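Local coordinates for nuclear fusion protein BIK1 (PDB 6FC6), which binds microtubules, is required for nuclear fusion, chromosome disjunction and nuclear segregation, and binds a Bim1 peptide through its CAP-Gly domain, at residues 12-17 / 77-82; 23-28 / 57-62; 30-35 / 51-56; 39-44 / 64-69. All coordinates share one frame; numbering follows the deposited sequence.

The four contacts lie in the CAP-Gly domain and its following helix, around an antiparallel sheet ordered 13-16, 20-28, 37-41, 67-71. Interaction 1 lays helix 72-81 on one edge strand; interaction 4 pairs the other edge strand with its neighbour. Interactions 2 and 4 lie closest, centres about 8 Å apart, joined where Gly39 N meets Tyr26 O at 2.8 Å. Interaction 3, about 12 Å from interaction 2 between centres, joins it through Tyr58 OH and Asp31 N (3.0 Å). The Bim1 peptide is bound where interactions 3 and 4 meet, Val30 CG2 lying 3.7 Å from Phe69 CD1. Interaction 1, about 22 Å from interaction 3 between centres, is on the other side of the chain's centre.

Interaction 1: 12-17 / 77-82; sequences CFIQIP and SLIEKA
Ile14 is the central bump of strand 13-16, pushed between Leu78 and Ile79 of helix 72-81 and Ala82 just past its end. Its CG2 branch touches the helix backbone, 3.6 Å from Leu78 O, and meets the methyl of Ala82 at 4.0 Å. The second branch is set differently: CG1 stands between the backbone N and the carbonyl carbon (chi1 54°), and carries CD1 to within 4.2 Å of Ile79 CG1. One residue thus fills the hollow with both arms. On one flank Cys12 SG presses on Ala82 CB at 3.4 Å, and the same methyl lies near Phe13 O. On the other flank Leu78 reaches out to Pro17, CD1 to CD at 3.8 Å, while this CD1 also rests near Gln15 O. The strand and helix segments cross at an angle, 143° between their directions, with axes 8.0 Å apart. Ile79 also packs on Leu24 of strand 20-28, and Lys9 NZ bonds to the carbonyl oxygens of Ile79 and Ala82. No hydrogen bond joins the two segments, consistent with the helix being seated here mainly by apolar shape fit, buried at Ile14 and Ile79 and more open at Pro17 and Leu78.

Interaction 2: 23-28 / 57-62; sequences QLKYVG and KYFQTE
Tyr26 and Tyr58 form a T-shaped pair, the edge of Tyr58 turned to a face of Tyr26 with ring planes at 75° and centroids 5.3 Å apart. Tyr58 CD2 does the touching, 3.7 Å from Tyr26 CZ and displaced toward the rim of that ring. The Tyr26 ring is swung to this place by a CG anti to the backbone N (chi1 174°). Both hydroxyls are held beyond the pair: Tyr26 OH bonds to Pro29 O and Tyr58 OH to Asp31 N, so each ring is tied at its far end. Phe59 fills the next position along the loop, with CD1 3.8 Å from Tyr26 CB and CD2 3.7 Å from Lys25 CB. Lys25 and Tyr26 are successive residues that nevertheless both point toward the loop, because they face the single residue Gly39 on strand 37-41 in a classic beta bulge. The bulge thereby lets one strand offer two neighbouring side chains to the loop 57-62. From the packed rings the contact opens toward solvent. Lys25 crosses Phe59 at about a right angle, bends at chi3 (95°) and brings NZ to Gln60 O at 3.0 Å, donating from above the carbonyl plane rather than along a lone pair. This ammonium grips a backbone oxygen at the surface, beside the exposed Gln60, whose CB is 4.2 Å from Lys25 NZ. Glu62 OE1 stays 6.1 Å from Lys25 NZ, too far for a salt bridge.

Interaction 3: 30-35 / 51-56; sequences VDTKAG and GSFMGK
Asp31 O is met from two directions: Thr32 OG1 donates a hydrogen bond to it at 2.8 Å, lying in the carbonyl plane on a lone pair, and the rim of the Phe53 ring comes up with CE2 at 3.3 Å. Thr32 OG1 itself lies in the plane of that ring, at its edge and 3.6 Å from CE2. Phe53 is held further by Val30, whose CG1 crosses to CD2 at 3.7 Å, and by Lys33, whose CE, the methylene next to the ammonium, approaches Phe53 CZ at 3.5 Å. The side chain reaches these neighbours because CG lies anti to the backbone N (chi1 -180°). Two turns present these groups: a type II turn over Val30 to Lys33 and a type I' turn that closes the 52-53/56-57 hairpin. With an alanine in place of Phe53, Val30 CG1 and Lys33 CE would probably lose their shared packing surface, leaving the lysine freer to turn. In the Bim1 complex Val30 packs on, and the Phe53 ring meets, aromatic side chains of the peptide, and Lys33 makes a cation-pi contact with one. Farther out, the Met54 and Thr32 methyls meet tip to tip, and Asp31 OD2 and Lys56 NZ form a long salt bridge at 3.9 Å. The mixed chemistry, an aromatic ring bordered by polar atoms and a lysine, is consistent with a surface that receives aromatic side chains of the peptide.

Interaction 4: 39-44 / 64-69; sequences GVDLLA and PQSGLF
Asp41 OD1 is gripped by two donors, Ser66 OG across the contact at 2.7 Å and Leu43 N at 3.0 Å, which reach it from opposite faces of the carboxylate plane. Asp41 CG stands anti to the backbone N (chi1 -176°), which brings OD1 to Ser66 OG. The Leu43 bond makes an Asx turn, which bends the chain as it leaves strand 37-41. Next to it Leu42 N bonds almost straight to Ser66 O (2.7 Å, 173° at the hydrogen). Ser66 CB lies 3.0 Å from Ala44 O. Strands 39-41 and 67-69 then run antiparallel: Val40 and Leu68 are a hydrogen-bonded pair, with Val40 N to Leu68 O at 2.9 Å and Leu68 N to Val40 O at 3.0 Å, flanked by the non-hydrogen-bonded pairs Gly39-Phe69 and Asp41-Gly67. Val40 and Leu68 lie side by side on one face, where Leu42 CD1 adds contact with Leu68 CD2 at 4.1 Å. In the second shell Asp41 OD2 takes the bond of Glu62 N, and Ser66 OG that of Tyr63 N. Replacing Asp41 with a leucine would probably leave Ser66 OG, Leu43 N and Glu62 N without their acceptor and loosen the turn. Phe69 makes backbone hydrogen bonds to the bound Bim1 peptide.

Interaction 1: 12-17 / 77-82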
loop_
_atom_site.group_PDB
_atom_site.type_symbol
_atom_site.label_atom_id
_atom_site.label_comp_id
_atom_site.label_asym_id
_atom_site.label_seq_id
_atom_site.Cartn_x
_atom_site.Cartn_y
_atom_site.Cartn_z
ATOM N N CYS A 12 2.338 -2.534 9.894
ATOM C CA CYS A 12 2.925 -1.289 10.349
ATOM C C CYS A 12 2.356 -0.043 9.719
ATOM O O CYS A 12 1.712 -0.098 8.706
ATOM C CB CYS A 12 4.455 -1.257 10.143
ATOM S SG CYS A 12 4.999 -0.791 8.442
ATOM N N PHE A 13 2.680 1.091 10.343
ATOM C CA PHE A 13 2.286 2.393 9.879
ATOM C C PHE A 13 3.444 3.160 9.341
ATOM O O PHE A 13 4.505 3.117 9.895
ATOM C CB PHE A 13 1.599 3.164 11.013
ATOM C CG PHE A 13 0.274 2.559 11.413
ATOM C CD1 PHE A 13 0.216 1.507 12.277
ATOM C CD2 PHE A 13 -0.919 3.038 10.852
ATOM C CE1 PHE A 13 -1.001 0.950 12.609
ATOM C CE2 PHE A 13 -2.129 2.505 11.211
ATOM C CZ PHE A 13 -2.167 1.423 12.045
ATOM N N ILE A 14 3.235 3.865 8.245
ATOM C CA ILE A 14 4.244 4.717 7.642
ATOM C C ILE A 14 3.651 6.100 7.412
ATOM O O ILE A 14 2.442 6.249 7.296
ATOM C CB ILE A 14 4.789 4.185 6.321
ATOM C CG1 ILE A 14 3.681 3.875 5.292
ATOM C CG2 ILE A 14 5.647 2.956 6.542
ATOM C CD1 ILE A 14 4.242 3.525 3.932
ATOM N N GLN A 15 4.511 7.098 7.304
ATOM C CA GLN A 15 4.074 8.484 7.214
ATOM C C GLN A 15 4.407 8.863 5.822
ATOM O O GLN A 15 5.539 9.114 5.507
ATOM C CB GLN A 15 4.779 9.392 8.234
ATOM C CG GLN A 15 4.094 10.744 8.402
ATOM C CD GLN A 15 2.834 10.644 9.269
ATOM O OE1 GLN A 15 2.832 9.982 10.321
ATOM N NE2 GLN A 15 1.769 11.298 8.838
ATOM N N ILE A 16 3.423 8.828 4.949
ATOM C CA ILE A 16 3.669 9.018 3.546
ATOM C C ILE A 16 3.620 10.524 3.295
ATOM O O ILE A 16 2.616 11.143 3.589
ATOM C CB ILE A 16 2.624 8.334 2.688
ATOM C CG1 ILE A 16 2.615 6.830 3.005
ATOM C CG2 ILE A 16 2.912 8.540 1.214
ATOM C CD1 ILE A 16 1.254 6.208 2.830
ATOM N N PRO A 17 4.710 11.096 2.759
ATOM C CA PRO A 17 4.741 12.532 2.494
ATOM C C PRO A 17 3.629 12.913 1.539
ATOM O O PRO A 17 3.408 12.205 0.562
ATOM C CB PRO A 17 6.110 12.737 1.820
ATOM C CG PRO A 17 6.442 11.408 1.222
ATOM C CD PRO A 17 5.890 10.403 2.195
ATOM N N SER A 77 12.018 3.003 1.632
ATOM C CA SER A 77 12.784 3.425 2.812
ATOM C C SER A 77 11.886 3.713 4.012
ATOM O O SER A 77 12.240 3.370 5.166
ATOM C CB SER A 77 13.715 4.618 2.520
ATOM O OG SER A 77 12.965 5.670 1.978
ATOM N N LEU A 78 10.687 4.253 3.765
ATOM C CA LEU A 78 9.741 4.480 4.867
ATOM C C LEU A 78 9.346 3.187 5.510
ATOM O O LEU A 78 9.267 3.105 6.726
ATOM C CB LEU A 78 8.512 5.227 4.390
ATOM C CG LEU A 78 8.832 6.585 3.759
ATOM C CD1 LEU A 78 7.640 7.185 3.027
ATOM C CD2 LEU A 78 9.329 7.538 4.818
ATOM N N ILE A 79 9.161 2.128 4.704
ATOM C CA ILE A 79 8.746 0.859 5.263
ATOM C C ILE A 79 9.895 0.212 6.060
ATOM O O ILE A 79 9.688 -0.378 7.127
ATOM C CB ILE A 79 8.278 -0.112 4.142
ATOM C CG1 ILE A 79 7.067 0.446 3.433
ATOM C CG2 ILE A 79 7.976 -1.478 4.738
ATOM C CD1 ILE A 79 6.636 -0.372 2.218
ATOM N N GLU A 80 11.099 0.335 5.538
ATOM C CA GLU A 80 12.291 -0.157 6.239
ATOM C C GLU A 80 12.454 0.490 7.619
ATOM O O GLU A 80 12.702 -0.202 8.572
ATOM C CB GLU A 80 13.563 0.109 5.423
ATOM C CG GLU A 80 14.815 -0.495 6.080
ATOM C CD GLU A 80 14.757 -2.015 6.225
ATOM O OE1 GLU A 80 14.007 -2.705 5.480
ATOM O OE2 GLU A 80 15.465 -2.528 7.102
ATOM N N LYS A 81 12.274 1.790 7.699
ATOM C CA LYS A 81 12.346 2.504 8.982
ATOM C C LYS A 81 11.206 2.173 9.937
ATOM O O LYS A 81 11.377 2.296 11.134
ATOM C CB LYS A 81 12.408 4.025 8.745
ATOM N N ALA A 82 10.048 1.759 9.428
ATOM C CA ALA A 82 8.915 1.419 10.294
ATOM C C ALA A 82 9.273 0.217 11.183
ATOM O O ALA A 82 10.080 -0.655 10.802
ATOM C CB ALA A 82 7.686 1.080 9.456
#

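Interaction 2: 23-28 / 57-62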
loop_
_atom_site.group_PDB
_atom_site.type_symbol
_atom_site.label_atom_id
_atom_site.label_comp_id
_atom_site.label_asym_id
_atom_site.label_seq_id
_atom_site.Cartn_x
_atom_site.Cartn_y
_atom_site.Cartn_z
ATOM N N GLN A 23 -1.488 2.532 6.951
ATOM C CA GLN A 23 -1.115 1.203 7.381
ATOM C C GLN A 23 -0.749 0.344 6.140
ATOM O O GLN A 23 -1.521 0.233 5.202
ATOM C CB GLN A 23 -2.236 0.548 8.163
ATOM C CG GLN A 23 -1.771 -0.714 8.874
ATOM C CD GLN A 23 -2.860 -1.420 9.625
ATOM O OE1 GLN A 23 -3.995 -1.273 9.308
ATOM N NE2 GLN A 23 -2.493 -2.172 10.641
ATOM N N LEU A 24 0.422 -0.273 6.173
ATOM C CA LEU A 24 0.861 -1.140 5.084
ATOM C C LEU A 24 0.052 -2.463 5.136
ATOM O O LEU A 24 0.072 -3.175 6.124
ATOM C CB LEU A 24 2.339 -1.401 5.200
ATOM C CG LEU A 24 2.888 -2.363 4.104
ATOM C CD1 LEU A 24 2.831 -1.648 2.766
ATOM C CD2 LEU A 24 4.335 -2.795 4.413
ATOM N N LYS A 25 -0.639 -2.769 4.065
ATOM C CA LYS A 25 -1.462 -3.980 4.027
ATOM C C LYS A 25 -1.096 -5.036 2.966
ATOM O O LYS A 25 -1.621 -6.143 3.015
ATOM C CB LYS A 25 -2.938 -3.603 3.944
ATOM C CG LYS A 25 -3.259 -2.660 5.092
ATOM C CD LYS A 25 -4.676 -2.669 5.522
ATOM C CE LYS A 25 -4.856 -3.611 6.660
ATOM N NZ LYS A 25 -6.297 -3.710 6.877
ATOM N N TYR A 26 -0.300 -4.652 1.985
ATOM C CA TYR A 26 0.014 -5.545 0.877
ATOM C C TYR A 26 1.297 -5.100 0.271
ATOM O O TYR A 26 1.539 -3.860 0.170
ATOM C CB TYR A 26 -1.079 -5.482 -0.212
ATOM C CG TYR A 26 -0.735 -6.263 -1.443
ATOM C CD1 TYR A 26 -0.809 -7.681 -1.471
ATOM C CD2 TYR A 26 -0.337 -5.634 -2.559
ATOM C CE1 TYR A 26 -0.472 -8.367 -2.608
ATOM C CE2 TYR A 26 -0.008 -6.348 -3.706
ATOM C CZ TYR A 26 -0.085 -7.712 -3.705
ATOM O OH TYR A 26 0.242 -8.370 -4.912
ATOM N N VAL A 27 2.133 -6.067 -0.141
ATOM C CA VAL A 27 3.283 -5.736 -0.924
ATOM C C VAL A 27 3.389 -6.726 -2.074
ATOM O O VAL A 27 3.441 -7.902 -1.856
ATOM C CB VAL A 27 4.575 -5.772 -0.038
ATOM C CG1 VAL A 27 5.773 -5.545 -0.949
ATOM C CG2 VAL A 27 4.534 -4.679 1.014
ATOM N N GLY A 28 3.449 -6.246 -3.294
ATOM C CA GLY A 28 3.551 -7.144 -4.412
ATOM C C GLY A 28 3.148 -6.551 -5.710
ATOM O O GLY A 28 2.907 -5.382 -5.804
ATOM N N LYS A 57 -9.424 -8.991 -4.747
ATOM C CA LYS A 57 -9.089 -8.389 -3.456
ATOM C C LYS A 57 -7.609 -8.531 -3.178
ATOM O O LYS A 57 -7.107 -9.671 -3.174
ATOM C CB LYS A 57 -9.855 -9.076 -2.352
ATOM C CG LYS A 57 -11.341 -8.941 -2.517
ATOM C CD LYS A 57 -12.093 -8.909 -1.206
ATOM C CE LYS A 57 -12.214 -10.262 -0.594
ATOM N NZ LYS A 57 -13.099 -10.085 0.610
ATOM N N TYR A 58 -6.932 -7.413 -2.957
ATOM C CA TYR A 58 -5.560 -7.395 -2.507
ATOM C C TYR A 58 -5.447 -7.238 -1.000
ATOM O O TYR A 58 -4.589 -7.853 -0.362
ATOM C CB TYR A 58 -4.802 -6.294 -3.257
ATOM C CG TYR A 58 -4.599 -6.622 -4.725
ATOM C CD1 TYR A 58 -5.569 -6.396 -5.665
ATOM C CD2 TYR A 58 -3.410 -7.196 -5.158
ATOM C CE1 TYR A 58 -5.386 -6.743 -6.982
ATOM C CE2 TYR A 58 -3.230 -7.582 -6.474
ATOM C CZ TYR A 58 -4.210 -7.332 -7.386
ATOM O OH TYR A 58 -4.011 -7.661 -8.717
ATOM N N PHE A 59 -6.273 -6.365 -0.432
ATOM C CA PHE A 59 -6.310 -6.173 1.003
ATOM C C PHE A 59 -7.625 -5.535 1.451
ATOM O O PHE A 59 -8.425 -5.117 0.664
ATOM C CB PHE A 59 -5.154 -5.282 1.452
ATOM C CG PHE A 59 -5.138 -3.910 0.781
ATOM C CD1 PHE A 59 -4.493 -3.727 -0.418
ATOM C CD2 PHE A 59 -5.582 -2.826 1.447
ATOM C CE1 PHE A 59 -4.388 -2.506 -1.001
ATOM C CE2 PHE A 59 -5.496 -1.567 0.875
ATOM C CZ PHE A 59 -4.899 -1.392 -0.361
ATOM N N GLN A 60 -7.757 -5.420 2.736
ATOM C CA GLN A 60 -8.944 -4.866 3.347
ATOM C C GLN A 60 -8.725 -3.374 3.722
ATOM O O GLN A 60 -7.672 -3.009 4.261
ATOM C CB GLN A 60 -9.237 -5.638 4.634
ATOM C CG GLN A 60 -10.550 -5.252 5.265
ATOM C CD GLN A 60 -10.898 -6.158 6.406
ATOM O OE1 GLN A 60 -10.042 -6.814 6.985
ATOM N NE2 GLN A 60 -12.180 -6.231 6.718
ATOM N N THR A 61 -9.735 -2.572 3.450
ATOM C CA THR A 61 -9.659 -1.143 3.856
ATOM C C THR A 61 -10.814 -0.867 4.847
ATOM O O THR A 61 -11.887 -1.501 4.771
ATOM C CB THR A 61 -9.765 -0.186 2.665
ATOM O OG1 THR A 61 -11.066 -0.309 2.100
ATOM C CG2 THR A 61 -8.757 -0.492 1.661
ATOM N N GLU A 62 -10.594 0.092 5.699
ATOM C CA GLU A 62 -11.594 0.526 6.660
ATOM C C GLU A 62 -12.779 1.224 5.979
ATOM O O GLU A 62 -13.911 1.026 6.363
ATOM C CB GLU A 62 -10.906 1.477 7.652
ATOM C CG GLU A 62 -11.603 1.601 9.008
ATOM C CD GLU A 62 -11.737 0.208 9.700
ATOM O OE1 GLU A 62 -10.807 -0.621 9.545
ATOM O OE2 GLU A 62 -12.795 -0.103 10.285
#

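Interaction 3: 30-35 / 51-56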
loop_
_atom_site.group_PDB
_atom_site.type_symbol
_atom_site.label_atom_id
_atom_site.label_comp_id
_atom_site.label_asym_id
_atom_site.label_seq_id
_atom_site.Cartn_x
_atom_site.Cartn_y
_atom_site.Cartn_z
ATOM N N VAL A 30 0.604 -5.976 -9.003
ATOM C CA VAL A 30 -0.808 -5.745 -9.234
ATOM C C VAL A 30 -1.080 -6.089 -10.660
ATOM O O VAL A 30 -0.413 -5.548 -11.549
ATOM C CB VAL A 30 -1.220 -4.292 -8.904
ATOM C CG1 VAL A 30 -2.690 -4.085 -9.233
ATOM C CG2 VAL A 30 -0.961 -4.030 -7.410
ATOM N N ASP A 31 -2.084 -6.940 -10.888
ATOM C CA ASP A 31 -2.445 -7.368 -12.260
ATOM C C ASP A 31 -2.630 -6.195 -13.177
ATOM O O ASP A 31 -3.284 -5.205 -12.858
ATOM C CB ASP A 31 -3.629 -8.358 -12.254
ATOM C CG ASP A 31 -3.316 -9.683 -11.425
ATOM O OD1 ASP A 31 -2.139 -9.952 -11.028
ATOM O OD2 ASP A 31 -4.254 -10.485 -11.139
ATOM N N THR A 32 -1.954 -6.278 -14.337
ATOM C CA THR A 32 -1.981 -5.229 -15.397
ATOM C C THR A 32 -1.156 -3.954 -15.181
ATOM O O THR A 32 -1.214 -3.017 -16.000
ATOM C CB THR A 32 -3.405 -4.817 -15.838
ATOM O OG1 THR A 32 -3.871 -3.649 -15.115
ATOM C CG2 THR A 32 -4.365 -6.028 -15.741
ATOM N N LYS A 33 -0.371 -3.916 -14.106
ATOM C CA LYS A 33 0.459 -2.756 -13.786
ATOM C C LYS A 33 1.882 -3.224 -13.757
ATOM O O LYS A 33 2.163 -4.410 -13.561
ATOM C CB LYS A 33 0.104 -2.200 -12.411
ATOM C CG LYS A 33 -1.376 -1.883 -12.236
ATOM C CD LYS A 33 -1.695 -0.578 -12.916
ATOM C CE LYS A 33 -3.071 -0.053 -12.517
ATOM N NZ LYS A 33 -3.431 1.320 -13.007
ATOM N N ALA A 34 2.801 -2.288 -13.927
ATOM C CA ALA A 34 4.259 -2.658 -13.974
ATOM C C ALA A 34 4.886 -2.459 -12.622
ATOM O O ALA A 34 4.672 -1.416 -12.004
ATOM C CB ALA A 34 4.995 -1.792 -14.971
ATOM N N GLY A 35 5.650 -3.429 -12.149
ATOM C CA GLY A 35 6.468 -3.206 -10.926
ATOM C C GLY A 35 5.776 -3.649 -9.657
ATOM O O GLY A 35 4.703 -4.234 -9.693
ATOM N N GLY A 51 -9.266 -1.618 -1.662
ATOM C CA GLY A 51 -8.354 -2.675 -1.520
ATOM C C GLY A 51 -8.437 -3.754 -2.605
ATOM O O GLY A 51 -7.676 -4.734 -2.570
ATOM N N SER A 52 -9.345 -3.576 -3.566
ATOM C CA SER A 52 -9.478 -4.457 -4.671
ATOM C C SER A 52 -9.114 -3.743 -5.985
ATOM O O SER A 52 -9.105 -2.532 -6.029
ATOM C CB SER A 52 -10.899 -5.002 -4.719
ATOM O OG SER A 52 -11.733 -4.050 -5.356
ATOM N N PHE A 53 -8.742 -4.496 -7.015
ATOM C CA PHE A 53 -8.424 -3.902 -8.320
ATOM C C PHE A 53 -8.826 -4.971 -9.313
ATOM O O PHE A 53 -8.462 -6.130 -9.165
ATOM C CB PHE A 53 -6.939 -3.543 -8.480
ATOM C CG PHE A 53 -6.605 -2.926 -9.804
ATOM C CD1 PHE A 53 -6.965 -1.633 -10.083
ATOM C CD2 PHE A 53 -5.971 -3.670 -10.788
ATOM C CE1 PHE A 53 -6.754 -1.086 -11.339
ATOM C CE2 PHE A 53 -5.713 -3.119 -12.027
ATOM C CZ PHE A 53 -6.131 -1.839 -12.307
ATOM N N MET A 54 -9.557 -4.554 -10.335
ATOM C CA MET A 54 -10.074 -5.481 -11.389
ATOM C C MET A 54 -10.819 -6.656 -10.857
ATOM O O MET A 54 -10.636 -7.757 -11.322
ATOM C CB MET A 54 -8.938 -5.999 -12.266
ATOM C CG MET A 54 -8.592 -5.061 -13.390
ATOM S SD MET A 54 -8.233 -5.995 -14.862
ATOM C CE MET A 54 -7.087 -7.247 -14.290
ATOM N N GLY A 55 -11.620 -6.451 -9.833
ATOM C CA GLY A 55 -12.348 -7.548 -9.261
ATOM C C GLY A 55 -11.590 -8.472 -8.335
ATOM O O GLY A 55 -12.243 -9.336 -7.732
ATOM N N LYS A 56 -10.272 -8.294 -8.160
ATOM C CA LYS A 56 -9.551 -9.086 -7.171
ATOM C C LYS A 56 -9.258 -8.324 -5.886
ATOM O O LYS A 56 -8.846 -7.192 -5.934
ATOM C CB LYS A 56 -8.271 -9.482 -7.795
ATOM C CG LYS A 56 -7.379 -10.348 -6.934
ATOM C CD LYS A 56 -6.018 -10.593 -7.618
ATOM C CE LYS A 56 -5.292 -11.791 -6.996
ATOM N NZ LYS A 56 -3.875 -11.829 -7.457
#

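Interaction 4: 39-44 / 64-69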
loop_
_atom_site.group_PDB
_atom_site.type_symbol
_atom_site.label_atom_id
_atom_site.label_comp_id
_atom_site.label_asym_id
_atom_site.label_seq_id
_atom_site.Cartn_x
_atom_site.Cartn_y
_atom_site.Cartn_z
ATOM N N GLY A 39 0.322 -1.668 -0.970
ATOM C CA GLY A 39 -1.062 -1.362 -0.753
ATOM C C GLY A 39 -1.173 -0.863 0.675
ATOM O O GLY A 39 -0.773 -1.564 1.627
ATOM N N VAL A 40 -1.708 0.348 0.820
ATOM C CA VAL A 40 -1.866 0.955 2.121
ATOM C C VAL A 40 -3.291 1.371 2.396
ATOM O O VAL A 40 -4.026 1.705 1.500
ATOM C CB VAL A 40 -0.940 2.182 2.321
ATOM C CG1 VAL A 40 0.497 1.897 1.990
ATOM C CG2 VAL A 40 -1.370 3.349 1.481
ATOM N N ASP A 41 -3.669 1.389 3.657
ATOM C CA ASP A 41 -4.954 1.863 4.028
ATOM C C ASP A 41 -4.702 3.250 4.709
ATOM O O ASP A 41 -4.054 3.319 5.763
ATOM C CB ASP A 41 -5.580 0.920 5.012
ATOM C CG ASP A 41 -7.037 1.332 5.376
ATOM O OD1 ASP A 41 -7.417 2.464 5.094
ATOM O OD2 ASP A 41 -7.802 0.496 5.948
ATOM N N LEU A 42 -5.222 4.309 4.123
ATOM C CA LEU A 42 -4.991 5.680 4.687
ATOM C C LEU A 42 -5.998 6.069 5.792
ATOM O O LEU A 42 -5.927 7.158 6.305
ATOM C CB LEU A 42 -5.026 6.689 3.580
ATOM C CG LEU A 42 -4.017 6.444 2.485
ATOM C CD1 LEU A 42 -4.295 7.225 1.245
ATOM C CD2 LEU A 42 -2.613 6.759 2.968
ATOM N N LEU A 43 -6.922 5.187 6.137
ATOM C CA LEU A 43 -7.876 5.367 7.231
ATOM C C LEU A 43 -8.748 6.616 7.131
ATOM O O LEU A 43 -9.233 7.125 8.134
ATOM C CB LEU A 43 -7.114 5.392 8.564
ATOM C CG LEU A 43 -6.125 4.232 8.769
ATOM C CD1 LEU A 43 -5.361 4.395 10.074
ATOM C CD2 LEU A 43 -6.878 2.926 8.770
ATOM N N ALA A 44 -8.944 7.053 5.895
ATOM C CA ALA A 44 -9.801 8.089 5.473
ATOM C C ALA A 44 -9.944 7.964 3.962
ATOM O O ALA A 44 -9.101 7.348 3.277
ATOM C CB ALA A 44 -9.215 9.457 5.835
ATOM N N PRO A 64 -14.481 2.936 2.001
ATOM C CA PRO A 64 -14.569 2.560 0.569
ATOM C C PRO A 64 -13.517 3.129 -0.318
ATOM O O PRO A 64 -13.212 2.513 -1.322
ATOM C CB PRO A 64 -15.960 3.055 0.122
ATOM C CG PRO A 64 -16.770 3.102 1.419
ATOM C CD PRO A 64 -15.741 3.580 2.458
ATOM N N GLN A 65 -12.938 4.270 0.046
ATOM C CA GLN A 65 -11.838 4.842 -0.694
ATOM C C GLN A 65 -10.603 5.106 0.098
ATOM O O GLN A 65 -9.833 6.032 -0.246
ATOM C CB GLN A 65 -12.299 6.123 -1.470
ATOM C CG GLN A 65 -13.131 5.782 -2.734
ATOM C CD GLN A 65 -14.627 5.627 -2.461
ATOM O OE1 GLN A 65 -15.320 4.709 -2.980
ATOM N NE2 GLN A 65 -15.158 6.537 -1.668
ATOM N N SER A 66 -10.346 4.337 1.155
ATOM C CA SER A 66 -9.158 4.578 1.937
ATOM C C SER A 66 -7.954 3.786 1.476
ATOM O O SER A 66 -6.865 3.945 2.025
ATOM C CB SER A 66 -9.402 4.321 3.436
ATOM O OG SER A 66 -9.693 2.971 3.701
ATOM N N GLY A 67 -8.144 2.929 0.491
ATOM C CA GLY A 67 -7.021 2.127 0.019
ATOM C C GLY A 67 -6.295 2.792 -1.124
ATOM O O GLY A 67 -6.907 3.540 -1.907
ATOM N N LEU A 68 -4.980 2.570 -1.188
ATOM C CA LEU A 68 -4.166 3.136 -2.291
ATOM C C LEU A 68 -2.974 2.219 -2.629
ATOM O O LEU A 68 -2.348 1.654 -1.714
ATOM C CB LEU A 68 -3.630 4.479 -1.851
ATOM C CG LEU A 68 -2.887 5.315 -2.887
ATOM C CD1 LEU A 68 -3.893 5.805 -3.958
ATOM C CD2 LEU A 68 -2.195 6.482 -2.212
ATOM N N PHE A 69 -2.726 2.013 -3.917
ATOM C CA PHE A 69 -1.556 1.293 -4.392
ATOM C C PHE A 69 -0.498 2.327 -4.702
ATOM O O PHE A 69 -0.765 3.201 -5.503
ATOM C CB PHE A 69 -1.810 0.455 -5.633
ATOM C CG PHE A 69 -2.685 -0.714 -5.374
ATOM C CD1 PHE A 69 -2.177 -1.845 -4.714
ATOM C CD2 PHE A 69 -4.028 -0.712 -5.750
ATOM C CE1 PHE A 69 -2.976 -2.935 -4.432
ATOM C CE2 PHE A 69 -4.836 -1.803 -5.449
ATOM C CZ PHE A 69 -4.303 -2.934 -4.795
#